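PDB 5DXF: trehalose-6-phosphate phosphatase from Candida albicans, which carries a glycosyltransferase family 20 region of the GT-B clan in the N-terminal fragment modelled here, in which two Rossmann-like domains are combined. Local coordinates for residues K150-V155 against H204-L209; R423-A428 against I446-N451. All coordinates share one frame; numbering follows the deposited sequence.

Interaction 1 (K150-V155 against H204-L209); sequences KYAENV and HDYYLL
Glu-153 meets two consecutive tyrosines, Tyr-206 and Tyr-207, whose hydroxyls both point at one carboxylate oxygen, OE2, a compact example of how a loop can be fastened to a helix largely by side chains. The hydroxyl of Tyr-206 donates to Glu-153 OE2 at 3.0 Å, arriving on the syn side and 19° out of the carboxylate plane. A second bond, from Tyr-207 OH, is doubtful because the modelled spacing is too short to be trusted. OE2 lies at the edge of both rings, near their planes, and the carboxylate is steeply turned from the ring of Tyr-206. In the acid, CG lies beside the backbone N and the chain then bends at chi2 (-65°), which brings the carboxylate to the tyrosines.

One residue earlier, Ala-152 supplies the apolar half. Its CB sits 3.5 Å from the centroid of the Tyr-207 ring, only 11° off the normal, a CH-pi contact over the middle of the face. The same methyl touches Tyr-206 CD2 at 3.8 Å. Tyr-206 holds CG between its own backbone N and carbonyl carbon, whereas Tyr-207 sets CG beside the N. The rings meet as well: Tyr-207 CD2 lies 3.5 Å above one face of the Tyr-206 ring, toward its rim, and Tyr-206 OH lies at the edge of the Tyr-207 ring.

The contact is buried. It joins helix 147-160, whose Trp-157 and Arg-149 also touch the two tyrosines, to the loop between strand 200-204 and helix 211-218, while helices 173-194 and 244-251 pack against the adjoining Leu-209.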
ATOM      1  N   LYS A 150      17.668   5.032  -1.060  1.00 71.43           N
ATOM      2  CA  LYS A 150      18.504   3.857  -1.298  1.00 71.90           C
ATOM      3  C   LYS A 150      18.571   2.868  -0.139  1.00 65.80           C
ATOM      4  O   LYS A 150      18.424   1.673  -0.363  1.00 64.73           O
ATOM      5  CB  LYS A 150      19.919   4.281  -1.695  1.00 69.68           C
ATOM      6  CG  LYS A 150      20.001   4.806  -3.120  1.00 81.74           C
ATOM      7  CD  LYS A 150      21.295   4.419  -3.813  1.00 84.89           C
ATOM      8  CE  LYS A 150      21.453   5.183  -5.119  1.00 80.00           C
ATOM      9  NZ  LYS A 150      20.194   5.190  -5.916  1.00 84.76           N
ATOM     10  N   TYR A 151      18.804   3.318   1.081  1.00 64.19           N
ATOM     11  CA  TYR A 151      18.776   2.366   2.179  1.00 63.00           C
ATOM     12  C   TYR A 151      17.393   1.769   2.384  1.00 66.49           C
ATOM     13  O   TYR A 151      17.244   0.585   2.643  1.00 60.66           O
ATOM     14  CB  TYR A 151      19.277   2.967   3.485  1.00 72.17           C
ATOM     15  CG  TYR A 151      19.380   1.919   4.553  1.00 67.92           C
ATOM     16  CD1 TYR A 151      20.418   1.017   4.554  1.00 71.94           C
ATOM     17  CD2 TYR A 151      18.414   1.800   5.525  1.00 68.22           C
ATOM     18  CE1 TYR A 151      20.509   0.039   5.514  1.00 74.38           C
ATOM     19  CE2 TYR A 151      18.494   0.822   6.490  1.00 75.85           C
ATOM     20  CZ  TYR A 151      19.550  -0.054   6.477  1.00 74.62           C
ATOM     21  OH  TYR A 151      19.645  -1.025   7.432  1.00 67.61           O
ATOM     22  N   ALA A 152      16.380   2.613   2.288  1.00 61.75           N
ATOM     23  CA  ALA A 152      15.014   2.181   2.464  1.00 54.49           C
ATOM     24  C   ALA A 152      14.587   1.205   1.396  1.00 61.67           C
ATOM     25  O   ALA A 152      13.905   0.240   1.682  1.00 59.36           O
ATOM     26  CB  ALA A 152      14.092   3.377   2.474  1.00 54.08           C
ATOM     27  N   GLU A 153      14.959   1.478   0.154  1.00 55.91           N
ATOM     28  CA  GLU A 153      14.554   0.622  -0.949  1.00 53.12           C
ATOM     29  C   GLU A 153      15.449  -0.560  -1.281  1.00 54.05           C
ATOM     30  O   GLU A 153      14.972  -1.584  -1.724  1.00 53.68           O
ATOM     31  CB  GLU A 153      14.291   1.460  -2.184  1.00 53.89           C
ATOM     32  CG  GLU A 153      13.333   2.604  -1.927  1.00 59.78           C
ATOM     33  CD  GLU A 153      11.936   2.152  -1.561  1.00 58.58           C
ATOM     34  OE1 GLU A 153      11.555   1.027  -1.902  1.00 52.38           O
ATOM     35  OE2 GLU A 153      11.217   2.939  -0.932  1.00 57.55           O
ATOM     36  N   ASN A 154      16.747  -0.416  -1.074  1.00 55.50           N
ATOM     37  CA  ASN A 154      17.692  -1.476  -1.422  1.00 59.56           C
ATOM     38  C   ASN A 154      17.955  -2.453  -0.281  1.00 61.71           C
ATOM     39  O   ASN A 154      18.341  -3.596  -0.519  1.00 58.60           O
ATOM     40  CB  ASN A 154      19.022  -0.887  -1.895  1.00 64.81           C
ATOM     41  CG  ASN A 154      18.883  -0.081  -3.169  1.00 60.98           C
ATOM     42  OD1 ASN A 154      17.946  -0.276  -3.942  1.00 56.82           O
ATOM     43  ND2 ASN A 154      19.823   0.830  -3.398  1.00 74.89           N
ATOM     44  N   VAL A 155      17.753  -2.011   0.955  1.00 59.38           N
ATOM     45  CA  VAL A 155      18.072  -2.850   2.104  1.00 58.41           C
ATOM     46  C   VAL A 155      16.830  -3.276   2.879  1.00 54.24           C
ATOM     47  O   VAL A 155      16.578  -4.466   3.051  1.00 49.53           O
ATOM     48  CB  VAL A 155      19.040  -2.137   3.064  1.00 60.90           C
ATOM     49  CG1 VAL A 155      19.421  -3.060   4.208  1.00 56.76           C
ATOM     50  CG2 VAL A 155      20.281  -1.681   2.315  1.00 58.19           C
ATOM     51  N   HIS A 204       4.544   7.097   9.784  1.00 75.06           N
ATOM     52  CA  HIS A 204       4.320   5.934   8.945  1.00 68.53           C
ATOM     53  C   HIS A 204       5.543   5.385   8.229  1.00 65.37           C
ATOM     54  O   HIS A 204       6.304   6.110   7.615  1.00 65.77           O
ATOM     55  CB  HIS A 204       3.233   6.235   7.922  1.00 63.35           C
ATOM     56  CG  HIS A 204       2.026   6.895   8.499  1.00 62.55           C
ATOM     57  ND1 HIS A 204       0.799   6.277   8.552  1.00 67.47           N
ATOM     58  CD2 HIS A 204       1.849   8.124   9.029  1.00 66.88           C
ATOM     59  CE1 HIS A 204      -0.081   7.091   9.099  1.00 69.62           C
ATOM     60  NE2 HIS A 204       0.533   8.218   9.401  1.00 74.50           N
ATOM     61  N   ASP A 205       5.710   4.078   8.341  1.00 61.75           N
ATOM     62  CA  ASP A 205       6.521   3.267   7.443  1.00 61.49           C
ATOM     63  C   ASP A 205       8.029   3.228   7.651  1.00 61.71           C
ATOM     64  O   ASP A 205       8.565   3.838   8.554  1.00 62.72           O
ATOM     65  CB  ASP A 205       6.185   3.568   5.989  1.00 53.00           C
ATOM     66  CG  ASP A 205       5.379   2.476   5.349  1.00 53.89           C
ATOM     67  OD1 ASP A 205       4.984   1.535   6.051  1.00 53.43           O
ATOM     68  OD2 ASP A 205       5.131   2.556   4.137  1.00 54.64           O
ATOM     69  N   TYR A 206       8.688   2.484   6.777  1.00 64.11           N
ATOM     70  CA  TYR A 206      10.091   2.113   6.907  1.00 66.75           C
ATOM     71  C   TYR A 206      11.117   3.234   6.805  1.00 60.87           C
ATOM     72  O   TYR A 206      12.238   3.087   7.266  1.00 64.33           O
ATOM     73  CB  TYR A 206      10.431   0.958   5.971  1.00 60.21           C
ATOM     74  CG  TYR A 206      10.011   1.175   4.549  1.00 61.57           C
ATOM     75  CD1 TYR A 206       8.693   1.055   4.172  1.00 59.24           C
ATOM     76  CD2 TYR A 206      10.940   1.495   3.583  1.00 56.08           C
ATOM     77  CE1 TYR A 206       8.311   1.251   2.863  1.00 61.39           C
ATOM     78  CE2 TYR A 206      10.571   1.694   2.277  1.00 58.72           C
ATOM     79  CZ  TYR A 206       9.257   1.568   1.921  1.00 67.81           C
ATOM     80  OH  TYR A 206       8.896   1.769   0.619  1.00 59.84           O
ATOM     81  N   TYR A 207      10.757   4.332   6.163  1.00 60.94           N
ATOM     82  CA  TYR A 207      11.687   5.448   6.030  1.00 64.20           C
ATOM     83  C   TYR A 207      11.931   6.121   7.377  1.00 69.11           C
ATOM     84  O   TYR A 207      12.930   6.815   7.568  1.00 63.64           O
ATOM     85  CB  TYR A 207      11.158   6.476   5.026  1.00 68.65           C
ATOM     86  CG  TYR A 207      11.356   6.112   3.570  1.00 64.62           C
ATOM     87  CD1 TYR A 207      12.308   6.763   2.798  1.00 63.19           C
ATOM     88  CD2 TYR A 207      10.587   5.126   2.968  1.00 63.89           C
ATOM     89  CE1 TYR A 207      12.489   6.442   1.463  1.00 61.23           C
ATOM     90  CE2 TYR A 207      10.759   4.800   1.636  1.00 62.69           C
ATOM     91  CZ  TYR A 207      11.712   5.457   0.889  1.00 57.66           C
ATOM     92  OH  TYR A 207      11.885   5.129  -0.435  1.00 55.57           O
ATOM     93  N   LEU A 208      11.014   5.904   8.311  1.00 69.54           N
ATOM     94  CA  LEU A 208      11.019   6.628   9.575  1.00 70.91           C
ATOM     95  C   LEU A 208      11.074   5.703  10.789  1.00 71.02           C
ATOM     96  O   LEU A 208      10.529   6.019  11.847  1.00 69.52           O
ATOM     97  CB  LEU A 208       9.783   7.523   9.647  1.00 71.05           C
ATOM     98  CG  LEU A 208       9.693   8.495   8.468  1.00 79.16           C
ATOM     99  CD1 LEU A 208       8.454   9.368   8.566  1.00 83.42           C
ATOM    100  CD2 LEU A 208      10.958   9.335   8.393  1.00 76.33           C
ATOM    101  N   LEU A 209      11.712   4.558  10.622  1.00 68.71           N
ATOM    102  CA  LEU A 209      11.861   3.564  11.674  1.00 66.41           C
ATOM    103  C   LEU A 209      12.676   4.061  12.851  1.00 72.14           C
ATOM    104  O   LEU A 209      12.439   3.681  13.986  1.00 69.95           O
ATOM    105  CB  LEU A 209      12.484   2.296  11.119  1.00 69.55           C
ATOM    106  CG  LEU A 209      11.585   1.469  10.213  1.00 67.78           C
ATOM    107  CD1 LEU A 209      12.303   0.209   9.795  1.00 60.23           C
ATOM    108  CD2 LEU A 209      10.267   1.150  10.880  1.00 60.34           C
TER

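Interaction 2 (R423-A428 against I446-N451); sequences RVADLA and ICQKYN
Arg-423, the residue with most surface buried here, lays the start of its side chain across the end of helix 439-447: CG lies 3.4 Å from Cys-447 O and 3.9 Å from Cys-447 CB. The two helix ends are close at this point, with CA atoms of Arg-423 and Cys-447 5.1 Å apart. Beyond CG the chain bends at chi3, and its guanidinium finds partners in other helices, NH2 in a salt bridge with Glu-318 and NH1 in a hydrogen bond to Ala-310 O.

Gln-448 makes the polar link. Its NE2 donates to Arg-423 O at 3.2 Å, over a bent N-H...O angle of 146°, and reaches the oxygen from above the carbonyl plane, 54° out of it. Ala-425 O is equally near NE2. With CG beside the backbone N, a bend at chi2 (-59°) curls the glutamine back toward the turn after helix 415-424, and its OE1 accepts from Ser-453 N, which holds the other end of the amide. Asn-451, at the margin, brings OD1 to 3.6 Å from Arg-423 O; the two oxygens, both acceptors, are merely neighbours.

The arrangement belongs to a beta-alpha-beta crossover. Strand 428-430, helix 439-447 and strand 455-458 follow one another, the two strands parallel, and the contact joins the turn leading into the first strand to the turn leading into the second, as expected in a Rossmann-like domain of a GT-B protein.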
ATOM      1  N   ARG A 423     -14.987  -1.200 -12.873  1.00 53.12           N
ATOM      2  CA  ARG A 423     -16.418  -1.450 -13.037  1.00 53.25           C
ATOM      3  C   ARG A 423     -16.738  -2.397 -14.202  1.00 50.90           C
ATOM      4  O   ARG A 423     -17.592  -3.271 -14.065  1.00 60.33           O
ATOM      5  CB  ARG A 423     -17.173  -0.129 -13.216  1.00 54.09           C
ATOM      6  CG  ARG A 423     -17.591   0.533 -11.909  1.00 56.02           C
ATOM      7  CD  ARG A 423     -18.473   1.746 -12.158  1.00 58.79           C
ATOM      8  NE  ARG A 423     -19.698   1.387 -12.864  1.00 75.91           N
ATOM      9  CZ  ARG A 423     -20.530   2.262 -13.421  1.00 58.85           C
ATOM     10  NH1 ARG A 423     -20.270   3.562 -13.359  1.00 59.79           N
ATOM     11  NH2 ARG A 423     -21.619   1.837 -14.045  1.00 55.80           N
ATOM     12  N   VAL A 424     -16.061  -2.239 -15.338  1.00 47.25           N
ATOM     13  CA  VAL A 424     -16.340  -3.090 -16.497  1.00 51.00           C
ATOM     14  C   VAL A 424     -15.794  -4.504 -16.282  1.00 49.98           C
ATOM     15  O   VAL A 424     -16.163  -5.439 -16.992  1.00 37.44           O
ATOM     16  CB  VAL A 424     -15.733  -2.511 -17.806  1.00 62.32           C
ATOM     17  CG1 VAL A 424     -16.307  -3.214 -19.043  1.00 71.11           C
ATOM     18  CG2 VAL A 424     -15.975  -1.011 -17.904  1.00 63.28           C
ATOM     19  N   ALA A 425     -14.923  -4.660 -15.291  1.00 41.35           N
ATOM     20  CA  ALA A 425     -14.268  -5.942 -15.049  1.00 47.09           C
ATOM     21  C   ALA A 425     -15.248  -7.074 -14.742  1.00 56.99           C
ATOM     22  O   ALA A 425     -16.163  -6.919 -13.930  1.00 55.39           O
ATOM     23  CB  ALA A 425     -13.272  -5.806 -13.918  1.00 47.02           C
ATOM     24  N   ASP A 426     -15.069  -8.202 -15.412  1.00 53.27           N
ATOM     25  CA  ASP A 426     -15.804  -9.404 -15.100  1.00 52.07           C
ATOM     26  C   ASP A 426     -15.037 -10.238 -14.079  1.00 56.54           C
ATOM     27  O   ASP A 426     -15.563 -11.172 -13.502  1.00 51.63           O
ATOM     28  CB  ASP A 426     -16.063 -10.212 -16.370  1.00 58.63           C
ATOM     29  CG  ASP A 426     -16.890  -9.449 -17.395  1.00 69.53           C
ATOM     30  OD1 ASP A 426     -18.098  -9.227 -17.163  1.00 60.68           O
ATOM     31  OD2 ASP A 426     -16.329  -9.076 -18.441  1.00 57.72           O
ATOM     32  N   LEU A 427     -13.775  -9.885 -13.872  1.00 63.54           N
ATOM     33  CA  LEU A 427     -12.930 -10.566 -12.904  1.00 58.89           C
ATOM     34  C   LEU A 427     -11.877  -9.641 -12.324  1.00 56.92           C
ATOM     35  O   LEU A 427     -11.427  -8.721 -12.975  1.00 60.98           O
ATOM     36  CB  LEU A 427     -12.240 -11.758 -13.557  1.00 20.00           C
ATOM     37  CG  LEU A 427     -11.942 -12.980 -12.699  1.00 20.00           C
ATOM     38  CD1 LEU A 427     -10.741 -13.722 -13.230  1.00 20.00           C
ATOM     39  CD2 LEU A 427     -11.724 -12.618 -11.248  1.00 20.00           C
ATOM     40  N   ALA A 428     -11.477  -9.907 -11.099  1.00 44.55           N
ATOM     41  CA  ALA A 428     -10.342  -9.255 -10.516  1.00 48.34           C
ATOM     42  C   ALA A 428      -9.441 -10.365 -10.034  1.00 63.79           C
ATOM     43  O   ALA A 428      -9.912 -11.324  -9.463  1.00 58.71           O
ATOM     44  CB  ALA A 428     -10.767  -8.380  -9.366  1.00 42.02           C
ATOM     45  N   ILE A 446     -15.884  -2.442  -4.122  1.00 53.10           N
ATOM     46  CA  ILE A 446     -16.800  -1.301  -4.157  1.00 50.04           C
ATOM     47  C   ILE A 446     -17.381  -1.113  -5.559  1.00 58.51           C
ATOM     48  O   ILE A 446     -18.589  -0.921  -5.731  1.00 57.30           O
ATOM     49  CB  ILE A 446     -16.119   0.019  -3.733  1.00 54.92           C
ATOM     50  CG1 ILE A 446     -15.722  -0.013  -2.260  1.00 51.36           C
ATOM     51  CG2 ILE A 446     -17.041   1.200  -3.995  1.00 53.81           C
ATOM     52  CD1 ILE A 446     -15.133   1.290  -1.787  1.00 51.91           C
ATOM     53  N   CYS A 447     -16.508  -1.181  -6.558  1.00 59.57           N
ATOM     54  CA  CYS A 447     -16.896  -0.947  -7.944  1.00 50.33           C
ATOM     55  C   CYS A 447     -17.806  -2.034  -8.501  1.00 52.81           C
ATOM     56  O   CYS A 447     -18.404  -1.859  -9.561  1.00 60.27           O
ATOM     57  CB  CYS A 447     -15.653  -0.827  -8.830  1.00 51.28           C
ATOM     58  SG  CYS A 447     -14.712   0.700  -8.608  1.00 62.80           S
ATOM     59  N   GLN A 448     -17.907  -3.155  -7.794  1.00 52.49           N
ATOM     60  CA  GLN A 448     -18.708  -4.270  -8.284  1.00 54.68           C
ATOM     61  C   GLN A 448     -20.009  -4.488  -7.525  1.00 54.17           C
ATOM     62  O   GLN A 448     -20.651  -5.517  -7.707  1.00 47.96           O
ATOM     63  CB  GLN A 448     -17.891  -5.564  -8.241  1.00 53.44           C
ATOM     64  CG  GLN A 448     -16.792  -5.619  -9.271  1.00 52.35           C
ATOM     65  CD  GLN A 448     -17.314  -5.481 -10.685  1.00 59.36           C
ATOM     66  OE1 GLN A 448     -18.416  -5.929 -10.998  1.00 57.30           O
ATOM     67  NE2 GLN A 448     -16.524  -4.858 -11.548  1.00 51.40           N
ATOM     68  N   LYS A 449     -20.410  -3.539  -6.685  1.00 53.89           N
ATOM     69  CA  LYS A 449     -21.597  -3.743  -5.856  1.00 61.52           C
ATOM     70  C   LYS A 449     -22.859  -3.945  -6.694  1.00 61.82           C
ATOM     71  O   LYS A 449     -23.738  -4.717  -6.315  1.00 57.70           O
ATOM     72  CB  LYS A 449     -21.796  -2.575  -4.875  1.00 62.07           C
ATOM     73  CG  LYS A 449     -22.646  -1.426  -5.399  1.00 55.19           C
ATOM     74  CD  LYS A 449     -22.630  -0.230  -4.453  1.00 60.56           C
ATOM     75  CE  LYS A 449     -23.868  -0.172  -3.558  1.00 63.83           C
ATOM     76  NZ  LYS A 449     -23.973   1.128  -2.819  1.00 60.80           N
ATOM     77  N   TYR A 450     -22.948  -3.276  -7.836  1.00 55.19           N
ATOM     78  CA  TYR A 450     -24.126  -3.416  -8.679  1.00 48.26           C
ATOM     79  C   TYR A 450     -23.914  -4.506  -9.721  1.00 55.40           C
ATOM     80  O   TYR A 450     -24.853  -5.200 -10.109  1.00 59.92           O
ATOM     81  CB  TYR A 450     -24.466  -2.083  -9.353  1.00 51.84           C
ATOM     82  CG  TYR A 450     -24.722  -0.951  -8.383  1.00 58.92           C
ATOM     83  CD1 TYR A 450     -24.005   0.234  -8.466  1.00 54.13           C
ATOM     84  CD2 TYR A 450     -25.678  -1.068  -7.382  1.00 56.10           C
ATOM     85  CE1 TYR A 450     -24.238   1.277  -7.583  1.00 62.70           C
ATOM     86  CE2 TYR A 450     -25.918  -0.033  -6.494  1.00 50.53           C
ATOM     87  CZ  TYR A 450     -25.194   1.137  -6.599  1.00 55.70           C
ATOM     88  OH  TYR A 450     -25.431   2.167  -5.718  1.00 68.15           O
ATOM     89  N   ASN A 451     -22.672  -4.669 -10.153  1.00 55.48           N
ATOM     90  CA  ASN A 451     -22.355  -5.613 -11.212  1.00 55.22           C
ATOM     91  C   ASN A 451     -22.021  -7.018 -10.701  1.00 55.04           C
ATOM     92  O   ASN A 451     -22.257  -8.009 -11.395  1.00 51.98           O
ATOM     93  CB  ASN A 451     -21.195  -5.064 -12.058  1.00 56.52           C
ATOM     94  CG  ASN A 451     -20.989  -5.849 -13.330  1.00 57.19           C
ATOM     95  OD1 ASN A 451     -19.867  -6.017 -13.798  1.00 60.14           O
ATOM     96  ND2 ASN A 451     -22.085  -6.344 -13.896  1.00 60.19           N
TER

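How the interactions relate
Following the chain from the N terminus, interaction 1 opens on helix 147-160 and closes a loop of 48 residues that contains helix 173-194 and most of strand 200-204, the latter an inner strand of the nine-stranded sheet. Interaction 2 comes later, in series with it, and closes a much shorter loop of 17 residues holding the rest of strand 428-430 and most of helix 439-447; the loops neither nest nor cross. The first therefore ties helix 147-160 to the loop leaving an inner strand of the large sheet, the second joins successive helix-to-strand turns beside a three-stranded parallel sheet. Their centres lie about 35 Å apart, on opposite sides of the chain's centre, and about 19 Å separates their nearest atoms.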